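Local structure of flagellar basal body protein (Helicobacter pylori, 5NPY) at residues Val208-Leu213 against Glu376-Asn381; Lys221-Asn226 against Pro416-Val421. The protein probably forms part of the flagellar hook of Helicobacter pylori, the flexible joint that couples the basal-body motor to the filament. One frame throughout, in Å; residues are numbered along the deposited sequence.

Contact 1 and contact 2 lie side by side in the fold, their centres about 8 Å apart. Their segments alternate along the chain: the successive short helices 209-212 and 221-226 come first, strands 370-381 and 411-423 much later. Both strands belong to one antiparallel sheet, where each pairs with strand 396-406 between them. The contacts illustrate how chain-distant elements are drawn together by direct contacts between the residues of the two: R223 NH1 lies 2.8 Å from F211 O in a hydrogen bond, and the W418 ring packs on both F211 and Y378. The two helices are thus fixed to the sheet together, and both contacts reach the pocket of the tris-hydroxymethyl-methyl-ammonium ion.

Contact 1: residues Val208-Leu213 against Glu376-Asn381; sequences VQDFFL and EYYMTN. With 144 (tris-hydroxymethyl-methyl-ammonium), chain B.
F211 lays its side chain against Y378 and reaches on to T380. Its CB sits over one face of the Y378 ring, 4.2 Å from the centroid of that ring and displaced toward the rim, a CH-pi contact. At CG the partner changes to the Y378 CB and CG atoms, and CD1 makes the closest approach, with F211 CD1 3.6 Å from Y378 CD1. F211 CE1 still grazes Y378 CD1, whereas CE2 and CZ at the far end turn to the methyl group of T380, with CE2 3.8 Å from T380 CG2. CG of F211 stands anti to the backbone N (chi1 -172°), which carries the ring away from the helix and toward the strand.

The relation with Y378 is reciprocal. Y378 CB lies over a face of the F211 ring, 4.1 Å from its centroid, just as F211 CB covers the tyrosine. The planes are only 21° apart, but the centroids stand 5.1 Å from each other; the rings are slid so far that they barely overlap, and each gains its face contact from the other's CB. At the phenol end, D210 CB packs obliquely near the tyrosine ring, and a water donates to D210 O at 2.7 Å while bonding only weakly to Y378 OH.

T380 divides its roles: CG2 meets phenylalanine, while OG1 donates to O3 of the bound ion at 2.9 Å and also bonds T397 OG1. E399 gives the ion a further hydrogen bond. T380 and N381 both face T397 in a classic beta bulge, and the short helix packs on the end of the sheet strand that carries it, beside the ligand pocket.

Contact 2: residues Lys221-Asn226 against Pro416-Val421; sequences KERFLN and PTWEIV. With 144 (tris-hydroxymethyl-methyl-ammonium), chain B.
The guanidinium group of R223 meets the indole of W418 from above, bridging a helix and a strand whose backbones stay well separated: the nearest CA atoms, those of R223 and I420, are 12.4 Å apart. That span is covered by an outstretched side chain. CG of R223 leaves anti to the carbonyl carbon (chi1 -65°), and from there to NE the chain is fully extended, delivering the charged group to the aromatic face. W418 presents the face of its ring to the arginine.

NH2 does most of the touching. It lies 3.3 Å above the indole plane, over the centre of the six-membered ring, and the distance from R223 NH2 to W418 CE2 is 3.5 Å. NH1 reaches the outer rim, where R223 NH1 is 3.7 Å from W418 CH2. The two planes are 57° apart, so the guanidinium dips one edge toward the face instead of lying flat on it. This is a cation-pi interaction, with R223 CZ 4.1 Å from the centroid of the six-membered ring and 16° off its normal. In the fold it ties helix 221-226 to strand 411-423 of the antiparallel sheet, at the surface of the molecule. The hold of F211 O on NH1 probably limits how the guanidinium can turn, and the W418 side chain touches K401 on the adjoining strand 396-406.

Farther along both segments, N226 and I420 approach the tris-hydroxymethyl-methyl-ammonium ion. N226 CB comes to 3.2 Å from its O2. I420 extends its CG1 branch, bringing CD1 to 3.8 Å from C3 of the ion.

Contact 1: residues Val208-Leu213 against Glu376-Asn381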
ATOM      1  N   VAL A 208      -4.261 -15.831 -22.773  1.00 29.19           N
ATOM      2  CA  VAL A 208      -3.906 -14.528 -23.285  1.00 29.60           C
ATOM      3  C   VAL A 208      -5.143 -13.753 -23.746  1.00 32.47           C
ATOM      4  O   VAL A 208      -5.081 -12.524 -23.865  1.00 27.20           O
ATOM      5  CB  VAL A 208      -2.842 -14.727 -24.382  1.00 29.93           C
ATOM      6  CG1 VAL A 208      -3.490 -15.058 -25.737  1.00 26.26           C
ATOM      7  CG2 VAL A 208      -1.913 -13.528 -24.432  1.00 28.33           C
ATOM      8  N   GLN A 209      -6.281 -14.434 -23.961  1.00 29.77           N
ATOM      9  CA  GLN A 209      -7.524 -13.743 -24.311  1.00 25.42           C
ATOM     10  C   GLN A 209      -7.921 -12.723 -23.259  1.00 27.42           C
ATOM     11  O   GLN A 209      -8.641 -11.770 -23.581  1.00 30.51           O
ATOM     12  CB  GLN A 209      -8.678 -14.739 -24.513  1.00 21.91           C
ATOM     13  CG  GLN A 209      -9.118 -15.468 -23.233  1.00 24.53           C
ATOM     14  CD  GLN A 209      -8.466 -16.838 -23.071  1.00 27.85           C
ATOM     15  OE1 GLN A 209      -7.360 -17.096 -23.562  1.00 23.89           O
ATOM     16  NE2 GLN A 209      -9.162 -17.724 -22.394  1.00 30.41           N
ATOM     17  N   ASP A 210      -7.450 -12.902 -22.017  1.00 27.01           N
ATOM     18  CA  ASP A 210      -7.709 -11.948 -20.941  1.00 27.30           C
ATOM     19  C   ASP A 210      -7.137 -10.567 -21.236  1.00 27.35           C
ATOM     20  O   ASP A 210      -7.644  -9.567 -20.709  1.00 26.75           O
ATOM     21  CB  ASP A 210      -7.116 -12.460 -19.630  1.00 43.86           C
ATOM     22  CG  ASP A 210      -8.039 -13.414 -18.896  1.00 60.18           C
ATOM     23  OD1 ASP A 210      -8.277 -13.168 -17.687  1.00 64.60           O
ATOM     24  OD2 ASP A 210      -8.510 -14.402 -19.510  1.00 57.09           O
ATOM     25  N   PHE A 211      -6.067 -10.498 -22.035  1.00 24.80           N
ATOM     26  CA  PHE A 211      -5.374  -9.261 -22.373  1.00 23.26           C
ATOM     27  C   PHE A 211      -5.528  -8.864 -23.833  1.00 33.72           C
ATOM     28  O   PHE A 211      -5.654  -7.673 -24.122  1.00 27.35           O
ATOM     29  CB  PHE A 211      -3.886  -9.396 -22.052  1.00 26.05           C
ATOM     30  CG  PHE A 211      -3.108  -8.111 -22.194  1.00 24.39           C
ATOM     31  CD1 PHE A 211      -3.499  -6.964 -21.519  1.00 23.97           C
ATOM     32  CD2 PHE A 211      -1.972  -8.059 -22.980  1.00 16.14           C
ATOM     33  CE1 PHE A 211      -2.773  -5.785 -21.639  1.00 29.74           C
ATOM     34  CE2 PHE A 211      -1.251  -6.885 -23.103  1.00 18.60           C
ATOM     35  CZ  PHE A 211      -1.643  -5.749 -22.423  1.00 24.17           C
ATOM     36  N   PHE A 212      -5.538  -9.846 -24.757  1.00 29.04           N
ATOM     37  CA  PHE A 212      -5.579  -9.590 -26.196  1.00 32.22           C
ATOM     38  C   PHE A 212      -6.984  -9.289 -26.725  1.00 32.88           C
ATOM     39  O   PHE A 212      -7.099  -8.733 -27.820  1.00 28.93           O
ATOM     40  CB  PHE A 212      -5.004 -10.788 -26.986  1.00 32.13           C
ATOM     41  CG  PHE A 212      -3.488 -10.888 -26.962  1.00 23.03           C
ATOM     42  CD1 PHE A 212      -2.712  -9.882 -26.413  1.00 14.90           C
ATOM     43  CD2 PHE A 212      -2.844 -12.004 -27.481  1.00 22.36           C
ATOM     44  CE1 PHE A 212      -1.308  -9.989 -26.379  1.00 29.76           C
ATOM     45  CE2 PHE A 212      -1.453 -12.114 -27.459  1.00 15.19           C
ATOM     46  CZ  PHE A 212      -0.684 -11.101 -26.902  1.00 24.29           C
ATOM     47  N   LEU A 213      -8.041  -9.657 -26.004  1.00 28.07           N
ATOM     48  CA  LEU A 213      -9.414  -9.348 -26.386  1.00 33.24           C
ATOM     49  C   LEU A 213      -9.945  -8.143 -25.614  1.00 39.67           C
ATOM     50  O   LEU A 213      -9.537  -7.879 -24.478  1.00 35.76           O
ATOM     51  CB  LEU A 213     -10.334 -10.548 -26.144  1.00 17.73           C
ATOM     52  CG  LEU A 213      -9.894 -11.763 -26.979  1.00 28.52           C
ATOM     53  CD1 LEU A 213     -10.808 -13.001 -26.808  1.00 19.12           C
ATOM     54  CD2 LEU A 213      -9.740 -11.403 -28.461  1.00 23.71           C
ATOM     55  N   GLU A 376      -5.311  -5.963 -11.864  1.00 21.91           N
ATOM     56  CA  GLU A 376      -4.869  -7.143 -12.582  1.00 18.75           C
ATOM     57  C   GLU A 376      -3.681  -6.780 -13.469  1.00 21.02           C
ATOM     58  O   GLU A 376      -3.684  -5.735 -14.124  1.00 30.28           O
ATOM     59  CB  GLU A 376      -5.998  -7.691 -13.414  1.00 17.67           C
ATOM     60  CG  GLU A 376      -7.323  -7.806 -12.679  1.00 20.69           C
ATOM     61  CD  GLU A 376      -8.328  -8.520 -13.552  1.00 25.35           C
ATOM     62  OE1 GLU A 376      -9.279  -7.882 -14.034  1.00 28.86           O
ATOM     63  OE2 GLU A 376      -8.105  -9.716 -13.831  1.00 30.52           O
ATOM     64  N   TYR A 377      -2.685  -7.661 -13.506  1.00 28.83           N
ATOM     65  CA  TYR A 377      -1.378  -7.398 -14.109  1.00 18.87           C
ATOM     66  C   TYR A 377      -1.125  -8.404 -15.225  1.00 24.12           C
ATOM     67  O   TYR A 377      -1.304  -9.619 -15.035  1.00 13.95           O
ATOM     68  CB  TYR A 377      -0.256  -7.497 -13.050  1.00 15.69           C
ATOM     69  CG  TYR A 377      -0.471  -6.673 -11.769  1.00 17.02           C
ATOM     70  CD1 TYR A 377       0.338  -5.568 -11.479  1.00 14.98           C
ATOM     71  CD2 TYR A 377      -1.474  -7.014 -10.843  1.00 23.51           C
ATOM     72  CE1 TYR A 377       0.149  -4.804 -10.309  1.00 14.80           C
ATOM     73  CE2 TYR A 377      -1.652  -6.278  -9.678  1.00 13.61           C
ATOM     74  CZ  TYR A 377      -0.844  -5.159  -9.417  1.00 13.46           C
ATOM     75  OH  TYR A 377      -1.025  -4.401  -8.265  1.00 13.43           O
ATOM     76  N   TYR A 378      -0.700  -7.904 -16.381  1.00 25.68           N
ATOM     77  CA  TYR A 378      -0.375  -8.737 -17.529  1.00 17.25           C
ATOM     78  C   TYR A 378       1.024  -8.362 -17.981  1.00 21.48           C
ATOM     79  O   TYR A 378       1.287  -7.182 -18.232  1.00 31.96           O
ATOM     80  CB  TYR A 378      -1.377  -8.535 -18.665  1.00 20.93           C
ATOM     81  CG  TYR A 378      -2.836  -8.639 -18.251  1.00 23.98           C
ATOM     82  CD1 TYR A 378      -3.579  -7.507 -17.930  1.00 21.04           C
ATOM     83  CD2 TYR A 378      -3.471  -9.860 -18.197  1.00 14.39           C
ATOM     84  CE1 TYR A 378      -4.923  -7.601 -17.547  1.00 24.46           C
ATOM     85  CE2 TYR A 378      -4.791  -9.966 -17.809  1.00 25.91           C
ATOM     86  CZ  TYR A 378      -5.509  -8.836 -17.485  1.00 29.15           C
ATOM     87  OH  TYR A 378      -6.818  -8.953 -17.105  1.00 38.61           O
ATOM     88  N   MET A 379       1.921  -9.350 -18.091  1.00 26.09           N
ATOM     89  CA  MET A 379       3.314  -9.081 -18.467  1.00 17.31           C
ATOM     90  C   MET A 379       3.462  -8.952 -19.970  1.00 17.13           C
ATOM     91  O   MET A 379       2.984  -9.798 -20.726  1.00 16.72           O
ATOM     92  CB  MET A 379       4.258 -10.166 -17.977  1.00 17.02           C
ATOM     93  CG  MET A 379       5.728  -9.762 -18.083  1.00 20.78           C
ATOM     94  SD  MET A 379       6.750 -10.990 -17.198  1.00 26.61           S
ATOM     95  CE  MET A 379       7.346 -11.972 -18.551  1.00 22.10           C
ATOM     96  N   THR A 380       4.166  -7.914 -20.399  1.00 15.70           N
ATOM     97  CA  THR A 380       4.221  -7.578 -21.812  1.00 18.26           C
ATOM     98  C   THR A 380       5.621  -7.607 -22.383  1.00 13.71           C
ATOM     99  O   THR A 380       5.767  -7.736 -23.603  1.00 24.69           O
ATOM    100  CB  THR A 380       3.629  -6.174 -22.055  1.00 14.27           C
ATOM    101  OG1 THR A 380       4.362  -5.211 -21.265  1.00 19.59           O
ATOM    102  CG2 THR A 380       2.155  -6.130 -21.658  1.00 13.84           C
ATOM    103  N   ASN A 381       6.639  -7.463 -21.550  1.00 13.61           N
ATOM    104  CA  ASN A 381       8.013  -7.377 -22.000  1.00 13.76           C
ATOM    105  C   ASN A 381       8.917  -7.974 -20.936  1.00 13.53           C
ATOM    106  O   ASN A 381       8.751  -7.686 -19.748  1.00 17.45           O
ATOM    107  CB  ASN A 381       8.449  -5.930 -22.272  1.00 16.36           C
ATOM    108  CG  ASN A 381       9.725  -5.866 -23.064  1.00 13.66           C
ATOM    109  OD1 ASN A 381       9.743  -6.194 -24.245  1.00 16.66           O
ATOM    110  ND2 ASN A 381      10.810  -5.483 -22.410  1.00 25.27           N
TER
HETATM  111  C1  144 B 701       5.432  -0.921 -24.691  1.00 20.73           C
HETATM  112  N   144 B 701       4.810  -2.121 -24.130  1.00 43.65           N
HETATM  113  C2  144 B 701       4.384  -3.007 -25.213  1.00 53.39           C
HETATM  114  O2  144 B 701       3.170  -2.628 -25.813  1.00 46.49           O
HETATM  115  C3  144 B 701       3.649  -1.755 -23.327  1.00 43.42           C
HETATM  116  O3  144 B 701       3.309  -2.800 -22.444  1.00 13.85           O
HETATM  117  C4  144 B 701       5.712  -2.898 -23.263  1.00 33.63           C
HETATM  118  O4  144 B 701       7.051  -2.477 -23.122  1.00 32.51           O
HETATM  119  O   HOH W   1      -8.317  -7.143 -19.664  1.00 41.71           O

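Contact 2: residues Lys221-Asn226 against Pro416-Val421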
ATOM      1  N   LYS A 221      -5.394  -5.502 -31.798  1.00 30.81           N
ATOM      2  CA  LYS A 221      -4.310  -5.815 -32.726  1.00 38.27           C
ATOM      3  C   LYS A 221      -2.939  -5.440 -32.164  1.00 35.11           C
ATOM      4  O   LYS A 221      -1.987  -6.234 -32.213  1.00 29.60           O
ATOM      5  CB  LYS A 221      -4.584  -5.099 -34.051  1.00 59.33           C
ATOM      6  CG  LYS A 221      -3.553  -5.302 -35.161  1.00 70.61           C
ATOM      7  CD  LYS A 221      -3.957  -4.489 -36.403  1.00 73.73           C
ATOM      8  CE  LYS A 221      -2.866  -4.452 -37.468  1.00 71.80           C
ATOM      9  NZ  LYS A 221      -2.633  -5.788 -38.089  1.00 70.81           N
ATOM     10  N   GLU A 222      -2.839  -4.245 -31.582  1.00 24.36           N
ATOM     11  CA  GLU A 222      -1.556  -3.690 -31.161  1.00 33.42           C
ATOM     12  C   GLU A 222      -1.009  -4.351 -29.895  1.00 29.40           C
ATOM     13  O   GLU A 222       0.204  -4.336 -29.673  1.00 26.92           O
ATOM     14  CB  GLU A 222      -1.687  -2.178 -30.957  1.00 41.26           C
ATOM     15  CG  GLU A 222      -2.933  -1.735 -30.219  1.00 61.97           C
ATOM     16  CD  GLU A 222      -4.189  -1.654 -31.102  1.00 75.08           C
ATOM     17  OE1 GLU A 222      -4.840  -0.585 -31.122  1.00 84.30           O
ATOM     18  OE2 GLU A 222      -4.567  -2.643 -31.762  1.00 69.02           O
ATOM     19  N   ARG A 223      -1.869  -4.893 -29.032  1.00 17.63           N
ATOM     20  CA  ARG A 223      -1.340  -5.678 -27.926  1.00 23.89           C
ATOM     21  C   ARG A 223      -0.693  -6.952 -28.438  1.00 22.11           C
ATOM     22  O   ARG A 223       0.395  -7.332 -27.983  1.00 22.47           O
ATOM     23  CB  ARG A 223      -2.426  -6.007 -26.891  1.00 19.68           C
ATOM     24  CG  ARG A 223      -2.994  -4.795 -26.151  1.00 18.60           C
ATOM     25  CD  ARG A 223      -4.050  -5.179 -25.169  1.00 18.92           C
ATOM     26  NE  ARG A 223      -4.336  -4.037 -24.279  1.00 25.29           N
ATOM     27  CZ  ARG A 223      -5.247  -4.036 -23.319  1.00 25.08           C
ATOM     28  NH1 ARG A 223      -5.948  -5.136 -23.077  1.00 17.10           N
ATOM     29  NH2 ARG A 223      -5.457  -2.934 -22.629  1.00 23.36           N
ATOM     30  N   PHE A 224      -1.345  -7.614 -29.395  1.00 24.85           N
ATOM     31  CA  PHE A 224      -0.754  -8.788 -30.023  1.00 29.18           C
ATOM     32  C   PHE A 224       0.591  -8.453 -30.680  1.00 28.38           C
ATOM     33  O   PHE A 224       1.579  -9.177 -30.494  1.00 32.59           O
ATOM     34  CB  PHE A 224      -1.769  -9.375 -31.012  1.00 22.98           C
ATOM     35  CG  PHE A 224      -1.179 -10.290 -32.048  1.00 31.78           C
ATOM     36  CD1 PHE A 224      -0.771 -11.574 -31.714  1.00 28.00           C
ATOM     37  CD2 PHE A 224      -1.070  -9.879 -33.367  1.00 35.15           C
ATOM     38  CE1 PHE A 224      -0.246 -12.433 -32.666  1.00 25.99           C
ATOM     39  CE2 PHE A 224      -0.542 -10.729 -34.336  1.00 35.63           C
ATOM     40  CZ  PHE A 224      -0.128 -12.011 -33.989  1.00 30.51           C
ATOM     41  N   LEU A 225       0.677  -7.321 -31.385  1.00 21.45           N
ATOM     42  CA  LEU A 225       1.910  -7.045 -32.119  1.00 31.31           C
ATOM     43  C   LEU A 225       3.076  -6.768 -31.180  1.00 32.39           C
ATOM     44  O   LEU A 225       4.207  -7.200 -31.458  1.00 24.28           O
ATOM     45  CB  LEU A 225       1.724  -5.880 -33.093  1.00 34.17           C
ATOM     46  CG  LEU A 225       0.831  -6.228 -34.287  1.00 41.81           C
ATOM     47  CD1 LEU A 225       0.739  -5.063 -35.262  1.00 15.57           C
ATOM     48  CD2 LEU A 225       1.309  -7.514 -34.975  1.00 31.77           C
ATOM     49  N   ASN A 226       2.814  -6.074 -30.058  1.00 25.67           N
ATOM     50  CA  ASN A 226       3.845  -5.575 -29.153  1.00 28.03           C
ATOM     51  C   ASN A 226       4.148  -6.510 -27.977  1.00 27.62           C
ATOM     52  O   ASN A 226       4.899  -6.117 -27.079  1.00 23.38           O
ATOM     53  CB  ASN A 226       3.457  -4.189 -28.611  1.00 26.71           C
ATOM     54  CG  ASN A 226       3.338  -3.137 -29.717  1.00 47.31           C
ATOM     55  OD1 ASN A 226       3.803  -3.345 -30.845  1.00 49.17           O
ATOM     56  ND2 ASN A 226       2.714  -1.999 -29.392  1.00 49.99           N
ATOM     57  N   PRO A 416     -12.320   0.550 -15.952  1.00 32.85           N
ATOM     58  CA  PRO A 416     -10.904   0.294 -15.637  1.00 34.08           C
ATOM     59  C   PRO A 416      -9.985   1.408 -16.133  1.00 33.92           C
ATOM     60  O   PRO A 416     -10.218   2.012 -17.182  1.00 29.83           O
ATOM     61  CB  PRO A 416     -10.609  -1.037 -16.343  1.00 20.13           C
ATOM     62  CG  PRO A 416     -11.754  -1.230 -17.332  1.00 27.12           C
ATOM     63  CD  PRO A 416     -12.939  -0.553 -16.706  1.00 29.54           C
ATOM     64  N   THR A 417      -8.938   1.675 -15.344  1.00 31.49           N
ATOM     65  CA  THR A 417      -7.862   2.599 -15.686  1.00 25.39           C
ATOM     66  C   THR A 417      -6.574   1.808 -15.935  1.00 36.48           C
ATOM     67  O   THR A 417      -6.095   1.085 -15.047  1.00 33.41           O
ATOM     68  CB  THR A 417      -7.631   3.623 -14.572  1.00 24.64           C
ATOM     69  OG1 THR A 417      -8.867   4.266 -14.225  1.00 27.48           O
ATOM     70  CG2 THR A 417      -6.613   4.679 -15.038  1.00 24.65           C
ATOM     71  N   TRP A 418      -5.999   1.975 -17.124  1.00 34.76           N
ATOM     72  CA  TRP A 418      -4.811   1.238 -17.535  1.00 31.36           C
ATOM     73  C   TRP A 418      -3.556   2.066 -17.299  1.00 30.21           C
ATOM     74  O   TRP A 418      -3.529   3.270 -17.551  1.00 32.84           O
ATOM     75  CB  TRP A 418      -4.887   0.812 -19.009  1.00 14.46           C
ATOM     76  CG  TRP A 418      -5.864  -0.293 -19.242  1.00 17.99           C
ATOM     77  CD1 TRP A 418      -7.189  -0.154 -19.454  1.00 15.43           C
ATOM     78  CD2 TRP A 418      -5.609  -1.712 -19.242  1.00 28.49           C
ATOM     79  NE1 TRP A 418      -7.782  -1.369 -19.607  1.00 27.35           N
ATOM     80  CE2 TRP A 418      -6.841  -2.352 -19.477  1.00 30.73           C
ATOM     81  CE3 TRP A 418      -4.462  -2.496 -19.091  1.00 19.10           C
ATOM     82  CZ2 TRP A 418      -6.969  -3.744 -19.563  1.00 23.41           C
ATOM     83  CZ3 TRP A 418      -4.588  -3.884 -19.169  1.00 17.31           C
ATOM     84  CH2 TRP A 418      -5.830  -4.489 -19.406  1.00 24.28           C
ATOM     85  N   GLU A 419      -2.517   1.403 -16.809  1.00 30.89           N
ATOM     86  CA  GLU A 419      -1.247   2.036 -16.515  1.00 21.31           C
ATOM     87  C   GLU A 419      -0.149   1.048 -16.884  1.00 30.01           C
ATOM     88  O   GLU A 419      -0.311  -0.165 -16.697  1.00 31.79           O
ATOM     89  CB  GLU A 419      -1.202   2.435 -15.035  1.00 22.71           C
ATOM     90  CG  GLU A 419      -0.054   3.307 -14.640  1.00 37.36           C
ATOM     91  CD  GLU A 419      -0.089   4.632 -15.377  1.00 43.02           C
ATOM     92  OE1 GLU A 419      -1.169   5.271 -15.413  1.00 44.00           O
ATOM     93  OE2 GLU A 419       0.959   5.007 -15.951  1.00 39.23           O
ATOM     94  N   ILE A 420       0.949   1.545 -17.446  1.00 29.27           N
ATOM     95  CA  ILE A 420       2.063   0.682 -17.831  1.00 20.44           C
ATOM     96  C   ILE A 420       3.167   0.833 -16.798  1.00 30.60           C
ATOM     97  O   ILE A 420       3.534   1.954 -16.419  1.00 30.72           O
ATOM     98  CB  ILE A 420       2.580   0.987 -19.245  1.00 21.02           C
ATOM     99  CG1 ILE A 420       1.461   0.786 -20.282  1.00 13.91           C
ATOM    100  CG2 ILE A 420       3.752   0.076 -19.585  1.00 23.70           C
ATOM    101  CD1 ILE A 420       1.852   1.184 -21.678  1.00 14.05           C
ATOM    102  N   VAL A 421       3.691  -0.299 -16.344  1.00 26.99           N
ATOM    103  CA  VAL A 421       4.611  -0.390 -15.218  1.00 21.55           C
ATOM    104  C   VAL A 421       5.907  -1.036 -15.688  1.00 14.64           C
ATOM    105  O   VAL A 421       5.862  -1.989 -16.469  1.00 16.79           O
ATOM    106  CB  VAL A 421       3.941  -1.209 -14.101  1.00 39.74           C
ATOM    107  CG1 VAL A 421       4.916  -1.878 -13.253  1.00 36.20           C
ATOM    108  CG2 VAL A 421       2.998  -0.357 -13.317  1.00 37.68           C
TER
HETATM  109  C1  144 B 701       5.432  -0.921 -24.691  1.00 20.73           C
HETATM  110  N   144 B 701       4.810  -2.121 -24.130  1.00 43.65           N
HETATM  111  C2  144 B 701       4.384  -3.007 -25.213  1.00 53.39           C
HETATM  112  O2  144 B 701       3.170  -2.628 -25.813  1.00 46.49           O
HETATM  113  C3  144 B 701       3.649  -1.755 -23.327  1.00 43.42           C
HETATM  114  O3  144 B 701       3.309  -2.800 -22.444  1.00 13.85           O
HETATM  115  C4  144 B 701       5.712  -2.898 -23.263  1.00 33.63           C
HETATM  116  O4  144 B 701       7.051  -2.477 -23.122  1.00 32.51           O